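Local coordinates for protein transcriptional repressor PagR (Bacillus anthracis, PDB 2ZKZ) that represses transcription of the pagA and atxA genes as a dimeric, DNA-binding helix-turn-helix regulator of the ArsR family, at residues 19-24 against 64-69; 31-35 against 47-51. One frame throughout, in Å; residues are numbered along the deposited sequence.

Contact 1: residues 19-24 against 64-69; sequences ELLKTM and KMRGKV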
loop_
_atom_site.group_PDB
_atom_site.type_symbol
_atom_site.label_atom_id
_atom_site.label_comp_id
_atom_site.label_asym_id
_atom_site.label_seq_id
_atom_site.Cartn_x
_atom_site.Cartn_y
_atom_site.Cartn_z
ATOM N N GLU A 19 4.100 -2.951 -6.283
ATOM C CA GLU A 19 5.427 -3.006 -5.674
ATOM C C GLU A 19 5.622 -1.848 -4.684
ATOM O O GLU A 19 6.302 -2.000 -3.672
ATOM C CB GLU A 19 6.500 -2.974 -6.779
ATOM C CG GLU A 19 7.955 -3.007 -6.298
ATOM C CD GLU A 19 8.287 -4.241 -5.477
ATOM O OE1 GLU A 19 7.513 -5.219 -5.523
ATOM O OE2 GLU A 19 9.332 -4.239 -4.791
ATOM N N LEU A 20 5.019 -0.699 -4.973
ATOM C CA LEU A 20 5.110 0.463 -4.084
ATOM C C LEU A 20 4.409 0.147 -2.763
ATOM O O LEU A 20 4.930 0.420 -1.685
ATOM C CB LEU A 20 4.443 1.696 -4.719
ATOM C CG LEU A 20 4.596 3.027 -3.970
ATOM C CD1 LEU A 20 6.066 3.471 -4.026
ATOM C CD2 LEU A 20 3.713 4.093 -4.602
ATOM N N LEU A 21 3.220 -0.436 -2.849
ATOM C CA LEU A 21 2.483 -0.776 -1.640
ATOM C C LEU A 21 3.232 -1.861 -0.868
ATOM O O LEU A 21 3.318 -1.804 0.352
ATOM C CB LEU A 21 1.068 -1.251 -1.992
ATOM C CG LEU A 21 0.170 -0.276 -2.764
ATOM C CD1 LEU A 21 -1.219 -0.913 -2.945
ATOM C CD2 LEU A 21 0.046 1.043 -2.018
ATOM N N LYS A 22 3.782 -2.839 -1.581
ATOM C CA LYS A 22 4.521 -3.916 -0.931
ATOM C C LYS A 22 5.719 -3.377 -0.145
ATOM O O LYS A 22 5.966 -3.789 0.987
ATOM C CB LYS A 22 5.004 -4.928 -1.969
ATOM C CG LYS A 22 5.766 -6.116 -1.376
ATOM C CD LYS A 22 6.417 -6.956 -2.471
ATOM C CE LYS A 22 7.226 -8.110 -1.893
ATOM N NZ LYS A 22 6.334 -9.097 -1.227
ATOM N N THR A 23 6.447 -2.437 -0.745
ATOM C CA THR A 23 7.620 -1.852 -0.109
ATOM C C THR A 23 7.270 -1.028 1.130
ATOM O O THR A 23 8.063 -0.946 2.065
ATOM C CB THR A 23 8.416 -0.979 -1.117
ATOM O OG1 THR A 23 8.710 -1.757 -2.284
ATOM C CG2 THR A 23 9.743 -0.511 -0.503
HETATM N N MSE A 24 6.089 -0.415 1.138
HETATM C CA MSE A 24 5.636 0.386 2.284
HETATM C C MSE A 24 4.888 -0.453 3.325
HETATM O O MSE A 24 4.607 0.026 4.424
HETATM C CB MSE A 24 4.672 1.496 1.826
HETATM C CG MSE A 24 5.217 2.511 0.819
HETATM SE SE MSE A 24 3.818 3.754 0.243
HETATM C CE MSE A 24 3.552 4.676 1.918
ATOM N N LYS A 64 15.850 -1.017 1.383
ATOM C CA LYS A 64 14.716 -1.567 0.649
ATOM C C LYS A 64 13.818 -0.472 0.049
ATOM O O LYS A 64 13.260 -0.639 -1.034
ATOM C CB LYS A 64 13.882 -2.435 1.589
ATOM C CG LYS A 64 13.345 -3.711 0.965
ATOM C CD LYS A 64 14.264 -4.890 1.242
ATOM C CE LYS A 64 13.629 -6.193 0.778
ATOM N NZ LYS A 64 14.424 -7.380 1.198
HETATM N N MSE A 65 13.689 0.644 0.758
HETATM C CA MSE A 65 12.839 1.755 0.326
HETATM C C MSE A 65 13.464 2.701 -0.699
HETATM O O MSE A 65 12.756 3.281 -1.526
HETATM C CB MSE A 65 12.410 2.569 1.547
HETATM C CG MSE A 65 11.823 1.715 2.664
HETATM SE SE MSE A 65 11.474 2.696 4.299
HETATM C CE MSE A 65 13.240 3.208 4.796
ATOM N N ARG A 66 14.780 2.871 -0.638
ATOM C CA ARG A 66 15.459 3.782 -1.553
ATOM C C ARG A 66 15.227 3.483 -3.028
ATOM O O ARG A 66 15.455 2.368 -3.487
ATOM C CB ARG A 66 16.974 3.798 -1.292
ATOM C CG ARG A 66 17.718 4.595 -2.361
ATOM C CD ARG A 66 19.221 4.700 -2.144
ATOM N NE ARG A 66 19.897 3.407 -2.163
ATOM C CZ ARG A 66 20.192 2.716 -1.071
ATOM N NH1 ARG A 66 19.869 3.198 0.120
ATOM N NH2 ARG A 66 20.815 1.550 -1.169
ATOM N N GLY A 67 14.791 4.494 -3.771
ATOM C CA GLY A 67 14.573 4.314 -5.195
ATOM C C GLY A 67 13.155 3.941 -5.572
ATOM O O GLY A 67 12.765 4.063 -6.729
ATOM N N LYS A 68 12.378 3.480 -4.599
ATOM C CA LYS A 68 11.000 3.093 -4.862
ATOM C C LYS A 68 10.050 3.961 -4.056
ATOM O O LYS A 68 9.083 4.495 -4.585
ATOM C CB LYS A 68 10.778 1.625 -4.485
ATOM C CG LYS A 68 11.523 0.621 -5.352
ATOM C CD LYS A 68 11.243 -0.807 -4.896
ATOM C CE LYS A 68 11.956 -1.816 -5.781
ATOM N NZ LYS A 68 11.771 -3.203 -5.282
ATOM N N VAL A 69 10.342 4.099 -2.769
ATOM C CA VAL A 69 9.497 4.870 -1.874
ATOM C C VAL A 69 10.159 6.169 -1.426
ATOM O O VAL A 69 9.498 7.203 -1.304
ATOM C CB VAL A 69 9.152 4.032 -0.620
ATOM C CG1 VAL A 69 8.315 4.842 0.347
ATOM C CG2 VAL A 69 8.433 2.760 -1.036
#
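T23 and V69 form the middle of this contact, with a salt bridge between E19 and K68 at its outer edge. With T23 OG1 beside the backbone N (chi1 -54°), CG2 falls anti to that N and enters the turn that follows helix 55-65, 3.6 Å from V69 CG2 and equally close to the carbonyl O of K64. The same rotamer carries T23 OG1 back to E19 O at 2.8 Å; E19 O also accepts T23 N, the two donors coming from opposite faces of its plane. V69 CG2 also lies 3.7 Å from M24 CG, while L20 CD1 presses on the backbone, 3.2 Å from K68 O. Farther out, E19 bends at chi2 (59°) and K68 runs extended beyond CG, so that NZ reaches E19 OE2 at 2.7 Å, on the anti side and 28° out of the carboxylate plane. M65 O holds the turn by accepting V69 N and K68 N, and G67 supplies its positive phi. V88 of helix 86-95 touches both L20 and V69, R29 of helix 27-39 touches K64 and M65, and L21 of the second subunit packs on M24, joining this contact to the dimer interface.

Contact 2: residues 31-35 against 47-51; sequences KIVNE and IIQIL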
loop_
_atom_site.group_PDB
_atom_site.type_symbol
_atom_site.label_atom_id
_atom_site.label_comp_id
_atom_site.label_asym_id
_atom_site.label_seq_id
_atom_site.Cartn_x
_atom_site.Cartn_y
_atom_site.Cartn_z
ATOM N N LYS A 31 6.267 4.322 9.529
ATOM C CA LYS A 31 6.709 5.322 10.498
ATOM C C LYS A 31 7.750 6.228 9.857
ATOM O O LYS A 31 7.702 7.444 10.007
ATOM C CB LYS A 31 7.350 4.667 11.720
ATOM C CG LYS A 31 6.385 4.181 12.772
ATOM C CD LYS A 31 7.018 4.301 14.161
ATOM C CE LYS A 31 7.353 5.760 14.471
ATOM N NZ LYS A 31 7.855 5.969 15.858
ATOM N N ILE A 32 8.705 5.621 9.164
ATOM C CA ILE A 32 9.759 6.381 8.501
ATOM C C ILE A 32 9.150 7.357 7.498
ATOM O O ILE A 32 9.493 8.539 7.485
ATOM C CB ILE A 32 10.753 5.434 7.786
ATOM C CG1 ILE A 32 11.526 4.627 8.830
ATOM C CG2 ILE A 32 11.694 6.229 6.886
ATOM C CD1 ILE A 32 12.477 3.572 8.245
ATOM N N VAL A 33 8.237 6.874 6.663
ATOM C CA VAL A 33 7.609 7.751 5.680
ATOM C C VAL A 33 6.849 8.890 6.355
ATOM O O VAL A 33 6.922 10.044 5.917
ATOM C CB VAL A 33 6.641 6.969 4.761
ATOM C CG1 VAL A 33 5.936 7.931 3.810
ATOM C CG2 VAL A 33 7.411 5.921 3.979
ATOM N N ASN A 34 6.110 8.573 7.413
ATOM C CA ASN A 34 5.358 9.601 8.134
ATOM C C ASN A 34 6.318 10.680 8.665
ATOM O O ASN A 34 6.053 11.875 8.558
ATOM C CB ASN A 34 4.600 8.980 9.310
ATOM C CG ASN A 34 3.619 9.952 9.940
ATOM O OD1 ASN A 34 3.635 10.177 11.152
ATOM N ND2 ASN A 34 2.759 10.535 9.117
ATOM N N GLU A 35 7.437 10.245 9.237
ATOM C CA GLU A 35 8.423 11.180 9.777
ATOM C C GLU A 35 9.010 12.087 8.695
ATOM O O GLU A 35 9.208 13.284 8.920
ATOM C CB GLU A 35 9.551 10.420 10.474
ATOM C CG GLU A 35 9.157 9.747 11.776
ATOM C CD GLU A 35 8.609 10.717 12.807
ATOM O OE1 GLU A 35 9.117 11.855 12.902
ATOM O OE2 GLU A 35 7.677 10.335 13.541
ATOM N N ILE A 47 16.801 9.493 12.014
ATOM C CA ILE A 47 15.793 8.447 11.889
ATOM C C ILE A 47 15.956 7.406 12.994
ATOM O O ILE A 47 14.984 6.978 13.609
ATOM C CB ILE A 47 15.889 7.754 10.507
ATOM C CG1 ILE A 47 15.501 8.751 9.408
ATOM C CG2 ILE A 47 14.983 6.527 10.476
ATOM C CD1 ILE A 47 15.703 8.244 7.984
ATOM N N ILE A 48 17.194 6.994 13.238
ATOM C CA ILE A 48 17.467 6.016 14.284
ATOM C C ILE A 48 17.004 6.554 15.637
ATOM O O ILE A 48 16.408 5.826 16.428
ATOM C CB ILE A 48 18.973 5.690 14.353
ATOM C CG1 ILE A 48 19.373 4.874 13.122
ATOM C CG2 ILE A 48 19.299 4.941 15.646
ATOM C CD1 ILE A 48 20.868 4.687 12.966
ATOM N N GLN A 49 17.261 7.832 15.891
ATOM C CA GLN A 49 16.873 8.440 17.160
ATOM C C GLN A 49 15.365 8.661 17.284
ATOM O O GLN A 49 14.825 8.650 18.392
ATOM C CB GLN A 49 17.623 9.764 17.367
ATOM C CG GLN A 49 19.146 9.617 17.275
ATOM C CD GLN A 49 19.904 10.821 17.808
ATOM O OE1 GLN A 49 19.612 11.963 17.456
ATOM N NE2 GLN A 49 20.894 10.566 18.654
ATOM N N ILE A 50 14.682 8.862 16.158
ATOM C CA ILE A 50 13.234 9.061 16.185
ATOM C C ILE A 50 12.510 7.732 16.389
ATOM O O ILE A 50 11.568 7.643 17.180
ATOM C CB ILE A 50 12.717 9.696 14.877
ATOM C CG1 ILE A 50 13.133 11.166 14.811
ATOM C CG2 ILE A 50 11.201 9.572 14.798
ATOM C CD1 ILE A 50 12.654 11.876 13.559
ATOM N N LEU A 51 12.958 6.706 15.676
ATOM C CA LEU A 51 12.352 5.381 15.762
ATOM C C LEU A 51 12.820 4.538 16.947
ATOM O O LEU A 51 12.134 3.595 17.345
ATOM C CB LEU A 51 12.595 4.615 14.460
ATOM C CG LEU A 51 11.627 4.896 13.304
ATOM C CD1 LEU A 51 11.436 6.389 13.107
ATOM C CD2 LEU A 51 12.168 4.247 12.047
#
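K31 O accepts the amide N of E35 at 2.9 Å, the helical bond that spaces K31 and E35 one turn apart on the face turned to helix 44-51. No hydrogen bond crosses the contact; it is made by side-chain packing. I32 and L51 cross at about a right angle, and L51 CD2 is pushed to 3.3 Å from I32 CG1, tighter than normal van der Waals contact. I32 CG1 also meets I47 CG2 more loosely, at 4.3 Å. I50 CG2 sits over the flat face of the E35 carboxylate, 3.5 Å from its CD, and I50 CD1 comes 3.6 Å from E35 OE1. The bend of E35 at chi2 (-58°) offers that face, while OE2 forms a salt bridge with K38. K31 runs past L51 to bring NZ within 4.3 Å of I50 O, too far to bond, although the C-terminal end of helix 44-51 may attract its charge. The axes of segments 31-35 and 47-51 pass 10.9 Å apart, with 112° between their N-to-C directions. L42 of strand 42-43 touches E35, I47 and I50, whereas V58 on I47 brings in helix 55-65, the second helix of the predicted helix-turn-helix.

How the contacts relate
The two contacts lie on opposite sides of the chain's centre, about 16 Å apart between centres. Along the chain the order is 19-24, 31-35, 47-51, 64-69, so contact 1 joins the outer pair of segments and contact 2 the inner pair. They meet where M65 CE packs 3.6 Å from I32 CD1 and V69 CG1 lies 3.9 Å from V33 CG2, making helix 27-39 the common wall. Contact 2 packs the first helix of the predicted DNA-binding motif against helix 27-39; contact 1 packs the turn after helix 55-65, just before the hairpin 71-75/78-82 (the wing of this winged-helix fold), against helix 14-24, which faces the second subunit.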